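Local coordinates for protein paenibacillus xanthan lyase (Paenibacillus, PDB 6F2P) that cleaves the terminal mannose from the side chains of xanthan by beta-elimination, as a calcium-binding enzyme with polysaccharide lyase family 8 domains, at residues Y415-S420 and G552-S557; F422-W427 and N514-S519; A3-T8 and N245-Q250; I137-Y142 and G182-D187. One frame throughout, in Å; residues are numbered along the deposited sequence.

Contact 1: Y415-S420 and G552-S557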
loop_
_atom_site.group_PDB
_atom_site.type_symbol
_atom_site.label_atom_id
_atom_site.label_comp_id
_atom_site.label_asym_id
_atom_site.label_seq_id
_atom_site.Cartn_x
_atom_site.Cartn_y
_atom_site.Cartn_z
ATOM N N TYR A 415 -4.379 -14.186 -15.353
ATOM C CA TYR A 415 -3.817 -14.080 -16.694
ATOM C C TYR A 415 -3.095 -15.357 -17.069
ATOM O O TYR A 415 -2.305 -15.879 -16.284
ATOM C CB TYR A 415 -2.859 -12.893 -16.770
ATOM C CG TYR A 415 -3.555 -11.557 -16.650
ATOM C CD1 TYR A 415 -4.087 -10.928 -17.772
ATOM C CD2 TYR A 415 -3.693 -10.928 -15.419
ATOM C CE1 TYR A 415 -4.735 -9.711 -17.671
ATOM C CE2 TYR A 415 -4.341 -9.711 -15.306
ATOM C CZ TYR A 415 -4.862 -9.108 -16.439
ATOM O OH TYR A 415 -5.512 -7.898 -16.347
ATOM N N ASN A 416 -3.376 -15.869 -18.261
ATOM C CA ASN A 416 -2.668 -17.041 -18.762
ATOM C C ASN A 416 -2.493 -16.998 -20.276
ATOM O O ASN A 416 -2.390 -15.916 -20.843
ATOM C CB ASN A 416 -3.323 -18.344 -18.296
ATOM C CG ASN A 416 -4.801 -18.404 -18.608
ATOM O OD1 ASN A 416 -5.266 -17.845 -19.596
ATOM N ND2 ASN A 416 -5.551 -19.093 -17.760
ATOM N N THR A 417 -2.457 -18.156 -20.930
ATOM C CA THR A 417 -2.185 -18.182 -22.365
ATOM C C THR A 417 -3.395 -17.737 -23.200
ATOM O O THR A 417 -3.275 -17.429 -24.392
ATOM C CB THR A 417 -1.662 -19.557 -22.838
ATOM O OG1 THR A 417 -2.530 -20.589 -22.369
ATOM C CG2 THR A 417 -0.277 -19.804 -22.290
ATOM N N ASP A 418 -4.557 -17.687 -22.563
ATOM C CA ASP A 418 -5.747 -17.168 -23.215
ATOM C C ASP A 418 -5.620 -15.654 -23.307
ATOM O O ASP A 418 -6.257 -14.923 -22.547
ATOM C CB ASP A 418 -6.998 -17.555 -22.423
ATOM C CG ASP A 418 -8.277 -17.150 -23.119
ATOM O OD1 ASP A 418 -8.213 -16.742 -24.292
ATOM O OD2 ASP A 418 -9.348 -17.244 -22.492
ATOM N N LEU A 419 -4.797 -15.197 -24.248
ATOM C CA LEU A 419 -4.423 -13.786 -24.355
ATOM C C LEU A 419 -5.605 -12.844 -24.541
ATOM O O LEU A 419 -5.512 -11.657 -24.226
ATOM C CB LEU A 419 -3.415 -13.575 -25.494
ATOM C CG LEU A 419 -2.124 -14.398 -25.428
ATOM C CD1 LEU A 419 -1.148 -13.921 -26.482
ATOM C CD2 LEU A 419 -1.502 -14.338 -24.044
ATOM N N SER A 420 -6.715 -13.366 -25.049
ATOM C CA SER A 420 -7.831 -12.504 -25.416
ATOM C C SER A 420 -8.889 -12.426 -24.325
ATOM O O SER A 420 -9.899 -11.741 -24.487
ATOM C CB SER A 420 -8.473 -12.972 -26.727
ATOM O OG SER A 420 -9.274 -14.115 -26.503
ATOM N N GLY A 552 -9.114 -24.786 -20.635
ATOM C CA GLY A 552 -8.842 -23.517 -21.281
ATOM C C GLY A 552 -9.038 -23.584 -22.779
ATOM O O GLY A 552 -8.830 -24.634 -23.391
ATOM N N SER A 553 -9.420 -22.455 -23.374
ATOM C CA SER A 553 -9.684 -22.389 -24.815
ATOM C C SER A 553 -8.419 -22.613 -25.641
ATOM O O SER A 553 -8.480 -22.843 -26.843
ATOM C CB SER A 553 -10.310 -21.044 -25.186
ATOM O OG SER A 553 -11.463 -20.784 -24.407
ATOM N N VAL A 554 -7.279 -22.552 -24.969
ATOM C CA VAL A 554 -5.971 -22.631 -25.591
ATOM C C VAL A 554 -5.055 -23.338 -24.596
ATOM O O VAL A 554 -5.214 -23.168 -23.382
ATOM C CB VAL A 554 -5.458 -21.205 -25.892
ATOM C CG1 VAL A 554 -3.931 -21.122 -25.862
ATOM C CG2 VAL A 554 -6.020 -20.714 -27.219
ATOM N N PRO A 555 -4.117 -24.162 -25.099
ATOM C CA PRO A 555 -3.151 -24.864 -24.242
ATOM C C PRO A 555 -2.439 -23.908 -23.294
ATOM O O PRO A 555 -1.908 -22.883 -23.736
ATOM C CB PRO A 555 -2.157 -25.438 -25.243
ATOM C CG PRO A 555 -2.966 -25.649 -26.466
ATOM C CD PRO A 555 -3.957 -24.526 -26.515
ATOM N N GLY A 556 -2.447 -24.240 -22.006
ATOM C CA GLY A 556 -1.836 -23.397 -20.998
ATOM C C GLY A 556 -2.832 -22.566 -20.206
ATOM O O GLY A 556 -2.442 -21.826 -19.296
ATOM N N SER A 557 -4.121 -22.685 -20.527
ATOM C CA SER A 557 -5.131 -21.867 -19.852
ATOM C C SER A 557 -6.212 -22.621 -19.058
ATOM O O SER A 557 -7.258 -22.050 -18.754
ATOM C CB SER A 557 -5.777 -20.892 -20.841
ATOM O OG SER A 557 -6.362 -21.593 -21.918
HETATM O O HOH W 1 -3.731 -21.145 -16.465
HETATM O O HOH W 2 -8.961 -19.160 -19.664
HETATM O O HOH W 3 -11.671 -18.541 -23.366
#
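Val554 opens a type II beta turn, Val554 to Ser557, against which Thr417 lays its side chain; Val554 CG1 comes to 3.8 Å from Thr417 OG1. At Pro555 the carbonyl O takes a hydrogen bond from Thr417 OG1 (2.7 Å), the hydroxyl arriving from above the carbonyl plane, 43° out of it. The Thr417 hydroxyl lies between its own backbone N and carbonyl carbon (chi1 51°), the rotation that points it at Pro555 O. Gly556 follows with phi 102°; a CB there would run into Thr417 OG1 and the preceding carbonyl O. Its own O is bridged by a water to Asn416 ND2, 3.0 Å from that water. Ser557 then sets CB against the Asn416 amide, 3.3 Å from OD1, and 3.9 Å from Asp418 CB. The same OD1 accepts from Asp418 N (3.1 Å), an Asx turn. An alanine at Asn416 is likely to leave Asp418 N without this acceptor and the bridging water without its donor. Asp418 OD2 bonds mainly to Gln421. The contact sets the loop after edge strand 411-415 on the connection between strands 545-550 and 559-563, while Asn416 and Asp418 touch Arg515 of strand 508-516.

Contact 2: F422-W427 and N514-S519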
loop_
_atom_site.group_PDB
_atom_site.type_symbol
_atom_site.label_atom_id
_atom_site.label_comp_id
_atom_site.label_asym_id
_atom_site.label_seq_id
_atom_site.Cartn_x
_atom_site.Cartn_y
_atom_site.Cartn_z
ATOM N N PHE A 422 -9.615 -10.887 -21.640
ATOM C CA PHE A 422 -10.206 -9.641 -21.165
ATOM C C PHE A 422 -10.394 -8.621 -22.273
ATOM O O PHE A 422 -10.908 -7.525 -22.032
ATOM C CB PHE A 422 -9.385 -9.056 -20.014
ATOM C CG PHE A 422 -9.290 -9.970 -18.831
ATOM C CD1 PHE A 422 -10.408 -10.240 -18.061
ATOM C CD2 PHE A 422 -8.097 -10.583 -18.505
ATOM C CE1 PHE A 422 -10.336 -11.096 -16.985
ATOM C CE2 PHE A 422 -8.020 -11.434 -17.425
ATOM C CZ PHE A 422 -9.141 -11.690 -16.663
ATOM N N ASN A 423 -9.965 -8.976 -23.479
ATOM C CA ASN A 423 -10.334 -8.219 -24.671
ATOM C C ASN A 423 -11.357 -9.027 -25.477
ATOM O O ASN A 423 -12.051 -9.870 -24.903
ATOM C CB ASN A 423 -9.107 -7.797 -25.496
ATOM C CG ASN A 423 -8.111 -8.921 -25.695
ATOM O OD1 ASN A 423 -8.218 -9.695 -26.646
ATOM N ND2 ASN A 423 -7.117 -9.007 -24.804
ATOM N N ASP A 424 -11.471 -8.775 -26.778
ATOM C CA ASP A 424 -12.434 -9.514 -27.594
ATOM C C ASP A 424 -13.848 -9.327 -27.013
ATOM O O ASP A 424 -14.675 -10.241 -27.016
ATOM C CB ASP A 424 -12.007 -10.987 -27.670
ATOM C CG ASP A 424 -12.950 -11.848 -28.489
ATOM O OD1 ASP A 424 -13.451 -11.384 -29.543
ATOM O OD2 ASP A 424 -13.188 -13.001 -28.048
ATOM N N HIS A 425 -14.090 -8.125 -26.489
ATOM C CA HIS A 425 -15.388 -7.721 -25.945
ATOM C C HIS A 425 -15.775 -8.368 -24.625
ATOM O O HIS A 425 -16.963 -8.450 -24.310
ATOM C CB HIS A 425 -16.511 -7.911 -26.967
ATOM C CG HIS A 425 -16.214 -7.288 -28.290
ATOM N ND1 HIS A 425 -15.998 -5.936 -28.444
ATOM C CD2 HIS A 425 -16.057 -7.838 -29.520
ATOM C CE1 HIS A 425 -15.733 -5.675 -29.712
ATOM N NE2 HIS A 425 -15.767 -6.813 -30.384
ATOM N N PHE A 426 -14.782 -8.807 -23.854
ATOM C CA PHE A 426 -15.023 -9.252 -22.483
ATOM C C PHE A 426 -15.932 -8.279 -21.704
ATOM O O PHE A 426 -16.974 -8.676 -21.170
ATOM C CB PHE A 426 -13.698 -9.460 -21.727
ATOM C CG PHE A 426 -13.870 -9.599 -20.237
ATOM C CD1 PHE A 426 -14.117 -10.840 -19.673
ATOM C CD2 PHE A 426 -13.816 -8.484 -19.405
ATOM C CE1 PHE A 426 -14.303 -10.973 -18.323
ATOM C CE2 PHE A 426 -13.999 -8.610 -18.048
ATOM C CZ PHE A 426 -14.237 -9.862 -17.502
ATOM N N TRP A 427 -15.545 -7.006 -21.663
ATOM C CA TRP A 427 -16.225 -6.019 -20.824
ATOM C C TRP A 427 -17.644 -5.649 -21.242
ATOM O O TRP A 427 -18.424 -5.176 -20.416
ATOM C CB TRP A 427 -15.387 -4.742 -20.702
ATOM C CG TRP A 427 -14.213 -4.889 -19.780
ATOM C CD1 TRP A 427 -12.895 -4.926 -20.134
ATOM C CD2 TRP A 427 -14.251 -5.042 -18.358
ATOM N NE1 TRP A 427 -12.108 -5.074 -19.016
ATOM C CE2 TRP A 427 -12.915 -5.152 -17.914
ATOM C CE3 TRP A 427 -15.284 -5.090 -17.414
ATOM C CZ2 TRP A 427 -12.586 -5.306 -16.569
ATOM C CZ3 TRP A 427 -14.954 -5.247 -16.080
ATOM C CH2 TRP A 427 -13.612 -5.350 -15.669
ATOM N N ASN A 514 -15.644 -15.993 -13.355
ATOM C CA ASN A 514 -16.556 -15.560 -14.401
ATOM C C ASN A 514 -15.762 -15.504 -15.691
ATOM O O ASN A 514 -15.386 -14.435 -16.144
ATOM C CB ASN A 514 -17.192 -14.203 -14.080
ATOM C CG ASN A 514 -18.456 -13.956 -14.889
ATOM O OD1 ASN A 514 -18.690 -14.621 -15.896
ATOM N ND2 ASN A 514 -19.279 -13.013 -14.451
ATOM N N ARG A 515 -15.485 -16.670 -16.265
ATOM C CA ARG A 515 -14.505 -16.781 -17.337
ATOM C C ARG A 515 -15.154 -16.754 -18.701
ATOM O O ARG A 515 -16.171 -17.409 -18.913
ATOM C CB ARG A 515 -13.738 -18.098 -17.201
ATOM C CG ARG A 515 -12.458 -18.175 -18.023
ATOM C CD ARG A 515 -11.341 -17.418 -17.325
ATOM N NE ARG A 515 -10.079 -17.484 -18.054
ATOM C CZ ARG A 515 -9.015 -16.747 -17.748
ATOM N NH1 ARG A 515 -9.081 -15.900 -16.733
ATOM N NH2 ARG A 515 -7.897 -16.849 -18.457
ATOM N N LYS A 516 -14.555 -16.021 -19.634
ATOM C CA LYS A 516 -15.030 -16.046 -21.011
ATOM C C LYS A 516 -14.552 -17.317 -21.694
ATOM O O LYS A 516 -13.394 -17.706 -21.548
ATOM C CB LYS A 516 -14.552 -14.825 -21.790
ATOM C CG LYS A 516 -15.385 -14.557 -23.026
ATOM C CD LYS A 516 -14.561 -13.952 -24.123
ATOM C CE LYS A 516 -13.935 -12.663 -23.681
ATOM N NZ LYS A 516 -12.867 -12.276 -24.630
ATOM N N LEU A 517 -15.443 -17.950 -22.448
ATOM C CA LEU A 517 -15.165 -19.255 -23.039
ATOM C C LEU A 517 -14.863 -19.153 -24.530
ATOM O O LEU A 517 -14.835 -18.056 -25.090
ATOM C CB LEU A 517 -16.344 -20.198 -22.789
ATOM C CG LEU A 517 -16.750 -20.251 -21.312
ATOM C CD1 LEU A 517 -17.895 -21.222 -21.073
ATOM C CD2 LEU A 517 -15.542 -20.626 -20.461
ATOM N N ASN A 518 -14.628 -20.296 -25.172
ATOM C CA ASN A 518 -14.452 -20.316 -26.615
ATOM C C ASN A 518 -15.764 -19.966 -27.317
ATOM O O ASN A 518 -16.785 -19.745 -26.657
ATOM C CB ASN A 518 -13.882 -21.653 -27.097
ATOM C CG ASN A 518 -14.766 -22.838 -26.751
ATOM O OD1 ASN A 518 -15.994 -22.732 -26.673
ATOM N ND2 ASN A 518 -14.137 -23.987 -26.554
ATOM N N SER A 519 -15.747 -19.922 -28.646
ATOM C CA SER A 519 -16.899 -19.409 -29.394
ATOM C C SER A 519 -18.118 -20.318 -29.269
ATOM O O SER A 519 -19.247 -19.863 -29.414
ATOM C CB SER A 519 -16.549 -19.159 -30.861
ATOM O OG SER A 519 -16.199 -20.369 -31.502
#
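A type I' beta turn, Asn423 to Phe426, receives the side chain of Lys516 from strand 508-516. Lys516 NZ donates to Asn423 O over 2.6 Å, tilted 24° from the carbonyl plane, while Phe426 N closes the turn on the same oxygen (3.1 Å) from the opposite face. The lysine chain bends at chi2 and chi3 to bring NZ up to the carbonyl of Asn423. There it also meets Asp424, forming a long salt bridge from NZ to OD2 (3.5 Å); OD1 of that carboxylate pairs with Arg597, and a further bond from NZ reaches Ser420 O. The buried ammonium is thus gripped by two backbone carbonyls besides the carboxylate. In the super-sandwich domain of this lyase, the turn leads into the short helix 426-429, and Asn423 ND2 bonds to Asp292 at the start of helix 292-307. Lys516 CE packs 3.8 Å from Phe426 CB, near the plane of the Phe426 ring and at its edge. That ring in turn has Phe422 CD1 over the centre of one face and presses its own CE2 onto the Trp427 face. Beyond it, Phe422 CZ lies 4.2 Å from Arg515 NH1, which bonds to Leu414 O.

Contact 3: A3-T8 and N245-Q250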
loop_
_atom_site.group_PDB
_atom_site.type_symbol
_atom_site.label_atom_id
_atom_site.label_comp_id
_atom_site.label_asym_id
_atom_site.label_seq_id
_atom_site.Cartn_x
_atom_site.Cartn_y
_atom_site.Cartn_z
ATOM N N ALA A 3 19.552 27.706 -37.675
ATOM C CA ALA A 3 18.887 27.066 -38.793
ATOM C C ALA A 3 19.118 25.579 -38.656
ATOM O O ALA A 3 18.175 24.820 -38.440
ATOM C CB ALA A 3 19.425 27.586 -40.130
ATOM N N ASP A 4 20.380 25.168 -38.731
ATOM C CA ASP A 4 20.677 23.759 -38.935
ATOM C C ASP A 4 20.436 22.837 -37.743
ATOM O O ASP A 4 20.123 21.668 -37.944
ATOM C CB ASP A 4 22.058 23.556 -39.569
ATOM C CG ASP A 4 22.017 23.674 -41.084
ATOM O OD1 ASP A 4 21.711 22.662 -41.756
ATOM O OD2 ASP A 4 22.269 24.783 -41.605
ATOM N N GLU A 5 20.544 23.333 -36.513
ATOM C CA GLU A 5 20.229 22.450 -35.392
ATOM C C GLU A 5 18.728 22.212 -35.342
ATOM O O GLU A 5 18.260 21.100 -35.082
ATOM C CB GLU A 5 20.737 22.975 -34.051
ATOM C CG GLU A 5 20.528 21.956 -32.929
ATOM C CD GLU A 5 21.243 22.308 -31.638
ATOM O OE1 GLU A 5 21.998 23.306 -31.607
ATOM O OE2 GLU A 5 21.045 21.570 -30.645
ATOM N N PHE A 6 17.978 23.271 -35.606
ATOM C CA PHE A 6 16.540 23.158 -35.772
ATOM C C PHE A 6 16.190 22.252 -36.949
ATOM O O PHE A 6 15.333 21.382 -36.824
ATOM C CB PHE A 6 15.943 24.536 -35.975
ATOM C CG PHE A 6 16.170 25.462 -34.819
ATOM C CD1 PHE A 6 15.606 25.198 -33.584
ATOM C CD2 PHE A 6 16.933 26.603 -34.967
ATOM C CE1 PHE A 6 15.801 26.057 -32.520
ATOM C CE2 PHE A 6 17.132 27.465 -33.906
ATOM C CZ PHE A 6 16.565 27.194 -32.681
ATOM N N ASP A 7 16.865 22.447 -38.080
ATOM C CA ASP A 7 16.646 21.606 -39.253
ATOM C C ASP A 7 16.844 20.139 -38.912
ATOM O O ASP A 7 16.098 19.281 -39.378
ATOM C CB ASP A 7 17.577 21.996 -40.415
ATOM C CG ASP A 7 17.309 23.402 -40.941
ATOM O OD1 ASP A 7 16.128 23.820 -40.986
ATOM O OD2 ASP A 7 18.287 24.099 -41.296
ATOM N N THR A 8 17.842 19.858 -38.084
ATOM C CA THR A 8 18.176 18.484 -37.735
ATOM C C THR A 8 17.087 17.853 -36.884
ATOM O O THR A 8 16.681 16.708 -37.119
ATOM C CB THR A 8 19.508 18.413 -36.980
ATOM O OG1 THR A 8 20.560 18.845 -37.844
ATOM C CG2 THR A 8 19.791 16.996 -36.565
ATOM N N ASN A 245 17.001 14.649 -27.449
ATOM C CA ASN A 245 18.211 13.941 -27.040
ATOM C C ASN A 245 19.417 14.250 -27.908
ATOM O O ASN A 245 19.363 14.115 -29.122
ATOM C CB ASN A 245 17.955 12.437 -27.034
ATOM C CG ASN A 245 19.194 11.635 -26.715
ATOM O OD1 ASN A 245 19.602 10.778 -27.500
ATOM N ND2 ASN A 245 19.804 11.907 -25.557
ATOM N N GLY A 246 20.508 14.663 -27.273
ATOM C CA GLY A 246 21.717 14.997 -27.998
ATOM C C GLY A 246 21.802 16.462 -28.386
ATOM O O GLY A 246 22.871 16.941 -28.760
ATOM N N SER A 247 20.685 17.177 -28.280
ATOM C CA SER A 247 20.622 18.569 -28.714
ATOM C C SER A 247 20.894 19.546 -27.588
ATOM O O SER A 247 20.952 19.177 -26.419
ATOM C CB SER A 247 19.236 18.896 -29.260
ATOM O OG SER A 247 18.456 19.499 -28.241
ATOM N N SER A 248 21.013 20.815 -27.954
ATOM C CA SER A 248 21.227 21.884 -26.990
ATOM C C SER A 248 20.116 21.930 -25.949
ATOM O O SER A 248 20.322 22.404 -24.841
ATOM C CB SER A 248 21.309 23.225 -27.716
ATOM O OG SER A 248 22.189 23.159 -28.826
ATOM N N TRP A 249 18.935 21.437 -26.307
ATOM C CA TRP A 249 17.782 21.512 -25.414
ATOM C C TRP A 249 17.404 20.140 -24.875
ATOM O O TRP A 249 16.283 19.930 -24.419
ATOM C CB TRP A 249 16.593 22.184 -26.120
ATOM C CG TRP A 249 17.019 23.462 -26.786
ATOM C CD1 TRP A 249 17.232 24.678 -26.186
ATOM C CD2 TRP A 249 17.338 23.639 -28.169
ATOM N NE1 TRP A 249 17.650 25.599 -27.120
ATOM C CE2 TRP A 249 17.725 24.986 -28.343
ATOM C CE3 TRP A 249 17.328 22.789 -29.281
ATOM C CZ2 TRP A 249 18.097 25.499 -29.582
ATOM C CZ3 TRP A 249 17.700 23.300 -30.513
ATOM C CH2 TRP A 249 18.079 24.643 -30.653
ATOM N N GLN A 250 18.351 19.212 -24.909
ATOM C CA GLN A 250 18.105 17.881 -24.384
ATOM C C GLN A 250 17.760 17.937 -22.905
ATOM O O GLN A 250 18.071 18.914 -22.211
ATOM C CB GLN A 250 19.315 16.991 -24.575
ATOM C CG GLN A 250 20.370 17.177 -23.522
ATOM C CD GLN A 250 21.698 16.626 -23.968
ATOM O OE1 GLN A 250 22.649 17.380 -24.164
ATOM N NE2 GLN A 250 21.769 15.306 -24.148
#
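Glu5, in the first turn of helix 4-18, reaches across to Ser248 with its carboxylate, while Phe6 beside it meets the ring of Trp249; the two halves of the contact differ in character. The more tightly packed half is aromatic, with Phe6 buried and Trp249 partly exposed. Phe6 CE1 touches Trp249 CH2 at 3.3 Å, and the planes are nearly parallel, 18° apart, but slid past each other: the centroids of the Phe6 ring and the Trp249 six-membered ring stand 5.0 Å apart, so they barely overlap. The outer half, where Ser248 is exposed, is polar. Glu5 CG stands anti to the backbone N (chi1 -174°) and the chain beyond is extended, which together bring OE2 within 2.8 Å of Ser248 N, a straight bond with an N-H...O angle of 173° that meets the oxygen nearly along its C-O bond. Ser248 OG lies 2.7 Å from Glu5 OE2 and about as far from OE1, so its one proton may serve either oxygen. Ser248 CB sits over a face of the Trp249 indole. Ser247 OG accepts from Trp249 N in an ST turn, within the type I beta turn from Ser247 to Gln250. With a lysine in place of Glu5, Ser248 N would probably lose its acceptor and face a positive charge instead. The contact joins the chain's first helix to the loop between helices 229-244 and 256-267; Trp249 also packs against Leu9 of the first helix and against Ser188, Val191 and Ala192 on helix 188-197.

Contact 4: I137-Y142 and G182-D187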
loop_
_atom_site.group_PDB
_atom_site.type_symbol
_atom_site.label_atom_id
_atom_site.label_comp_id
_atom_site.label_asym_id
_atom_site.label_seq_id
_atom_site.Cartn_x
_atom_site.Cartn_y
_atom_site.Cartn_z
ATOM N N ILE A 137 1.364 18.825 -39.037
ATOM C CA ILE A 137 1.191 19.202 -40.428
ATOM C C ILE A 137 2.382 20.014 -40.902
ATOM O O ILE A 137 3.036 19.654 -41.884
ATOM C CB ILE A 137 -0.081 20.031 -40.635
ATOM C CG1 ILE A 137 -1.311 19.181 -40.329
ATOM C CG2 ILE A 137 -0.141 20.580 -42.072
ATOM C CD1 ILE A 137 -2.565 19.992 -40.147
ATOM N N VAL A 138 2.668 21.099 -40.187
ATOM C CA VAL A 138 3.784 21.967 -40.529
ATOM C C VAL A 138 5.109 21.204 -40.577
ATOM O O VAL A 138 5.966 21.495 -41.407
ATOM C CB VAL A 138 3.884 23.152 -39.558
ATOM C CG1 VAL A 138 5.141 23.970 -39.830
ATOM C CG2 VAL A 138 2.637 24.028 -39.680
ATOM N N ALA A 139 5.276 20.214 -39.710
ATOM C CA ALA A 139 6.507 19.432 -39.728
ATOM C C ALA A 139 6.657 18.709 -41.064
ATOM O O ALA A 139 7.718 18.745 -41.691
ATOM C CB ALA A 139 6.542 18.447 -38.562
ATOM N N LEU A 140 5.580 18.075 -41.508
ATOM C CA LEU A 140 5.597 17.332 -42.758
ATOM C C LEU A 140 5.731 18.245 -43.977
ATOM O O LEU A 140 6.429 17.918 -44.931
ATOM C CB LEU A 140 4.320 16.500 -42.887
ATOM C CG LEU A 140 4.075 15.450 -41.808
ATOM C CD1 LEU A 140 2.706 14.825 -41.980
ATOM C CD2 LEU A 140 5.162 14.380 -41.840
ATOM N N MET A 141 5.055 19.389 -43.937
ATOM C CA MET A 141 4.871 20.216 -45.120
ATOM C C MET A 141 5.855 21.386 -45.192
ATOM O O MET A 141 5.786 22.217 -46.109
ATOM C CB MET A 141 3.442 20.754 -45.137
ATOM C CG MET A 141 2.365 19.683 -45.153
ATOM S SD MET A 141 2.308 18.770 -46.705
ATOM C CE MET A 141 2.007 20.123 -47.851
ATOM N N TYR A 142 6.766 21.434 -44.226
ATOM C CA TYR A 142 7.688 22.552 -44.029
ATOM C C TYR A 142 8.346 23.100 -45.303
ATOM O O TYR A 142 8.271 24.297 -45.595
ATOM C CB TYR A 142 8.768 22.129 -43.036
ATOM C CG TYR A 142 9.455 23.278 -42.347
ATOM C CD1 TYR A 142 8.878 23.890 -41.245
ATOM C CD2 TYR A 142 10.688 23.742 -42.785
ATOM C CE1 TYR A 142 9.507 24.946 -40.599
ATOM C CE2 TYR A 142 11.327 24.798 -42.145
ATOM C CZ TYR A 142 10.730 25.397 -41.055
ATOM O OH TYR A 142 11.360 26.444 -40.414
ATOM N N GLY A 182 8.488 25.649 -31.083
ATOM C CA GLY A 182 9.809 26.243 -30.985
ATOM C C GLY A 182 10.758 25.729 -32.055
ATOM O O GLY A 182 11.445 26.507 -32.708
ATOM N N ILE A 183 10.799 24.414 -32.230
ATOM C CA ILE A 183 11.651 23.799 -33.237
ATOM C C ILE A 183 11.276 24.256 -34.647
ATOM O O ILE A 183 12.140 24.622 -35.452
ATOM C CB ILE A 183 11.540 22.278 -33.158
ATOM C CG1 ILE A 183 12.172 21.781 -31.857
ATOM C CG2 ILE A 183 12.190 21.630 -34.367
ATOM C CD1 ILE A 183 12.230 20.279 -31.724
ATOM N N LEU A 184 9.978 24.235 -34.937
ATOM C CA LEU A 184 9.481 24.651 -36.235
ATOM C C LEU A 184 9.721 26.137 -36.479
ATOM O O LEU A 184 10.019 26.543 -37.606
ATOM C CB LEU A 184 7.991 24.335 -36.364
ATOM C CG LEU A 184 7.630 22.854 -36.334
ATOM C CD1 LEU A 184 6.129 22.693 -36.433
ATOM C CD2 LEU A 184 8.342 22.091 -37.443
ATOM N N ASN A 185 9.594 26.941 -35.423
ATOM C CA ASN A 185 9.748 28.385 -35.551
ATOM C C ASN A 185 11.172 28.862 -35.277
ATOM O O ASN A 185 11.436 30.066 -35.227
ATOM C CB ASN A 185 8.782 29.122 -34.631
ATOM C CG ASN A 185 8.584 30.564 -35.042
ATOM O OD1 ASN A 185 8.547 30.870 -36.232
ATOM N ND2 ASN A 185 8.491 31.460 -34.062
ATOM N N LYS A 186 12.081 27.907 -35.098
ATOM C CA LYS A 186 13.496 28.199 -34.849
ATOM C C LYS A 186 13.692 29.193 -33.696
ATOM O O LYS A 186 14.378 30.203 -33.828
ATOM C CB LYS A 186 14.184 28.658 -36.144
ATOM C CG LYS A 186 14.061 27.618 -37.253
ATOM C CD LYS A 186 15.092 27.750 -38.366
ATOM C CE LYS A 186 14.987 26.550 -39.305
ATOM N NZ LYS A 186 16.066 26.433 -40.329
ATOM N N ASP A 187 13.076 28.879 -32.564
ATOM C CA ASP A 187 13.033 29.764 -31.413
ATOM C C ASP A 187 13.612 29.015 -30.199
ATOM O O ASP A 187 12.875 28.363 -29.452
ATOM C CB ASP A 187 11.573 30.145 -31.169
ATOM C CG ASP A 187 11.398 31.165 -30.059
ATOM O OD1 ASP A 187 12.363 31.419 -29.301
ATOM O OD2 ASP A 187 10.269 31.701 -29.930
#
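Leu184, at the end of helix 168-184, is the bump of this contact, and Val138, Ala139 and Tyr142 form the hollow that takes it. Its two methyls divide the work: CD1 rests 3.8 Å from Val138 CG1, the two side chains meeting at a slant, while CD2 lies over the helix surface at Ala139, 4.0 Å from CA and 4.2 Å from CB. The small alanine lets the leucine tip come in close to the backbone. Tyr142 supplies the third wall, its CD1 also 4.2 Å from Leu184 CD2. Val138 and Ala139 on helix 123-141 and Tyr142 just beyond line the same side, in the N-terminal alpha-helical domain of this lyase. Helix 168-184 stops in a Schellman motif: Asp187 N bonds to Gly182 O at 2.9 Å, Lys186 N more weakly to Ile183 O, and Lys186 takes positive phi as the C-prime residue. Tyr142 reaches this helix end, its CG anti to the backbone N (chi1 -158°) and the ring held out past the leucine. Its OH donates to Leu184 O over 3.1 Å, in the carbonyl plane and at a C=O...O angle of 156°, using a carbonyl from the last turn of the helix. Lys186 CE passes 3.8 Å from Tyr142 OH, the two side chains crossing at a slant, and the extended lysine chain runs on to a salt bridge with Asp7. Arg10 of helix 4-18 makes a cation-pi contact with the Tyr142 ring, and Met154 of helix 147-160 packs against Leu184.

The four contacts fall into two pairs, 45 to 48 Å apart between centres. Contacts 1 and 2 belong to the super-sandwich domain and adjoin through Lys516 NZ and Ser420 O; contact 1 is partly exposed and uses water and a turn carbonyl, whereas contact 2 is buried and built round a lysine ammonium. Contacts 3 and 4 lie among the N-terminal helices, their centres about 13 Å apart, tied by the salt bridge from Asp7 to Lys186 and by Phe6 packing on Lys186. Contact 4 is the buried one, mostly aliphatic; contact 3 couples an aromatic pair to a carboxylate grip on an exposed loop serine.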